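Local atomic coordinates of putative acetyltransferase (Nocardia farcinica, PDB entry 3D9W), a protein that probably transfers an acetyl group from acetyl-coenzyme A to arylamines, as an arylamine N-acetyltransferase. Residues H119-V124 and D189-T194. Numbering follows the deposited sequence.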
loop_
_atom_site.group_PDB
_atom_site.type_symbol
_atom_site.label_atom_id
_atom_site.label_comp_id
_atom_site.label_asym_id
_atom_site.label_seq_id
_atom_site.Cartn_x
_atom_site.Cartn_y
_atom_site.Cartn_z
ATOM N N HIS A 119 5.573 6.986 2.999
ATOM C CA HIS A 119 4.443 6.074 2.895
ATOM C C HIS A 119 3.148 6.789 2.488
ATOM O O HIS A 119 2.500 7.447 3.304
ATOM C CB HIS A 119 4.223 5.339 4.209
ATOM C CG HIS A 119 3.078 4.390 4.154
ATOM N ND1 HIS A 119 3.047 3.322 3.283
ATOM C CD2 HIS A 119 1.883 4.398 4.789
ATOM C CE1 HIS A 119 1.879 2.716 3.381
ATOM N NE2 HIS A 119 1.154 3.349 4.287
ATOM N N ALA A 120 2.773 6.627 1.222
ATOM C CA ALA A 120 1.590 7.266 0.672
ATOM C C ALA A 120 0.290 6.946 1.401
ATOM O O ALA A 120 -0.041 5.782 1.642
ATOM C CB ALA A 120 1.462 6.907 -0.796
ATOM N N LEU A 121 -0.445 7.994 1.753
ATOM C CA LEU A 121 -1.725 7.848 2.435
ATOM C C LEU A 121 -2.712 8.768 1.754
ATOM O O LEU A 121 -2.324 9.789 1.194
ATOM C CB LEU A 121 -1.610 8.225 3.917
ATOM C CG LEU A 121 -0.859 7.254 4.844
ATOM C CD1 LEU A 121 -0.741 7.863 6.247
ATOM C CD2 LEU A 121 -1.580 5.895 4.893
ATOM N N LEU A 122 -3.987 8.404 1.791
ATOM C CA LEU A 122 -5.014 9.220 1.167
ATOM C C LEU A 122 -6.112 9.646 2.147
ATOM O O LEU A 122 -6.721 8.812 2.819
ATOM C CB LEU A 122 -5.633 8.468 -0.014
ATOM C CG LEU A 122 -4.695 8.051 -1.150
ATOM C CD1 LEU A 122 -5.431 7.187 -2.170
ATOM C CD2 LEU A 122 -4.132 9.296 -1.818
ATOM N N ARG A 123 -6.331 10.959 2.229
ATOM C CA ARG A 123 -7.364 11.571 3.073
ATOM C C ARG A 123 -8.542 11.738 2.102
ATOM O O ARG A 123 -8.462 12.508 1.135
ATOM C CB ARG A 123 -6.874 12.933 3.582
ATOM C CG ARG A 123 -7.877 13.765 4.371
ATOM C CD ARG A 123 -7.414 15.221 4.439
ATOM N NE ARG A 123 -8.382 16.122 5.055
ATOM C CZ ARG A 123 -8.361 16.473 6.341
ATOM N NH1 ARG A 123 -7.418 15.996 7.150
ATOM N NH2 ARG A 123 -9.275 17.306 6.824
ATOM N N VAL A 124 -9.630 11.016 2.361
ATOM C CA VAL A 124 -10.792 11.031 1.472
ATOM C C VAL A 124 -12.106 11.546 2.073
ATOM O O VAL A 124 -12.410 11.305 3.244
ATOM C CB VAL A 124 -11.029 9.600 0.920
ATOM C CG1 VAL A 124 -12.063 9.605 -0.190
ATOM C CG2 VAL A 124 -9.717 9.023 0.443
ATOM N N ASP A 189 2.846 -0.069 16.765
ATOM C CA ASP A 189 2.622 1.134 16.000
ATOM C C ASP A 189 3.073 0.849 14.566
ATOM O O ASP A 189 4.240 0.544 14.309
ATOM C CB ASP A 189 3.423 2.280 16.614
ATOM C CG ASP A 189 4.889 1.920 16.828
ATOM O OD1 ASP A 189 5.666 1.942 15.847
ATOM O OD2 ASP A 189 5.269 1.603 17.978
ATOM N N ARG A 190 2.133 0.905 13.635
ATOM C CA ARG A 190 2.475 0.658 12.253
ATOM C C ARG A 190 3.276 1.863 11.778
ATOM O O ARG A 190 4.467 1.751 11.498
ATOM C CB ARG A 190 1.210 0.479 11.397
ATOM C CG ARG A 190 1.506 0.214 9.920
ATOM C CD ARG A 190 0.266 0.192 9.030
ATOM N NE ARG A 190 -0.464 -1.069 9.118
ATOM C CZ ARG A 190 -1.349 -1.486 8.216
ATOM N NH1 ARG A 190 -1.615 -0.738 7.150
ATOM N NH2 ARG A 190 -1.967 -2.653 8.376
ATOM N N TYR A 191 2.632 3.022 11.722
ATOM C CA TYR A 191 3.293 4.229 11.263
ATOM C C TYR A 191 2.726 5.485 11.893
ATOM O O TYR A 191 1.798 5.431 12.684
ATOM C CB TYR A 191 3.155 4.334 9.743
ATOM C CG TYR A 191 1.724 4.266 9.221
ATOM C CD1 TYR A 191 0.752 5.182 9.637
ATOM C CD2 TYR A 191 1.343 3.281 8.306
ATOM C CE1 TYR A 191 -0.556 5.111 9.155
ATOM C CE2 TYR A 191 0.041 3.208 7.823
ATOM C CZ TYR A 191 -0.900 4.120 8.250
ATOM O OH TYR A 191 -2.185 4.026 7.775
ATOM N N THR A 192 3.294 6.623 11.530
ATOM C CA THR A 192 2.807 7.899 12.022
ATOM C C THR A 192 2.663 8.823 10.812
ATOM O O THR A 192 3.350 8.643 9.811
ATOM C CB THR A 192 3.792 8.557 12.997
ATOM O OG1 THR A 192 4.970 8.967 12.285
ATOM C CG2 THR A 192 4.166 7.597 14.105
ATOM N N PHE A 193 1.765 9.800 10.892
ATOM C CA PHE A 193 1.598 10.739 9.787
ATOM C C PHE A 193 1.040 12.081 10.223
ATOM O O PHE A 193 0.384 12.189 11.259
ATOM C CB PHE A 193 0.704 10.148 8.689
ATOM C CG PHE A 193 -0.734 9.976 9.085
ATOM C CD1 PHE A 193 -1.151 8.838 9.756
ATOM C CD2 PHE A 193 -1.680 10.928 8.735
ATOM C CE1 PHE A 193 -2.489 8.647 10.061
ATOM C CE2 PHE A 193 -3.016 10.750 9.034
ATOM C CZ PHE A 193 -3.427 9.609 9.698
ATOM N N THR A 194 1.320 13.104 9.424
ATOM C CA THR A 194 0.840 14.446 9.695
ATOM C C THR A 194 -0.270 14.737 8.706
ATOM O O THR A 194 -0.555 13.921 7.836
ATOM C CB THR A 194 1.959 15.508 9.527
ATOM O OG1 THR A 194 2.373 15.580 8.156
ATOM C CG2 THR A 194 3.145 15.164 10.406
#
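Leu121 reaches across to Tyr191 and Phe193; its CD1 meets mainly Phe193, its CD2 Tyr191. CD1 sits over one face of the Phe193 ring, 3.9 Å from the ring centroid, a CH-pi contact. Leu121 CD2 turns to the phenol end of Tyr191, 3.5 Å from Tyr191 OH and 3.9 Å from Tyr191 CZ. With Tyr191 CG between the backbone N and the carbonyl carbon (chi1 55°), the ring is carried toward His119 and Leu121. Beside Leu121, the His119 and Tyr191 rings meet obliquely, with planes at 36° and centroids 5.1 Å apart. His119 NE2 hydrogen-bonds to Asp136 OD1, consistent with the His-Asp part of the family's Cys-His-Asp catalytic triad. Tyr191 OH bonds to Tyr147 OH. Strands 117-125 and 188-193 belong to one antiparallel sheet of the arylamine N-acetyltransferase fold, with strand 99-107 between them. The short segments run at 69° to each other, consistent with the twist of the sheet, and all four touching side chains are buried. Asp136 OD2 takes a salt bridge from Arg190 NH1, so this carboxylate serves both strands. Phe193 also stacks on Trp177. Between the two segments the packing ends at Leu121: partly exposed Arg123 makes no contact with segment 189-194. Thr192, also partly exposed, points away from segment 119-124.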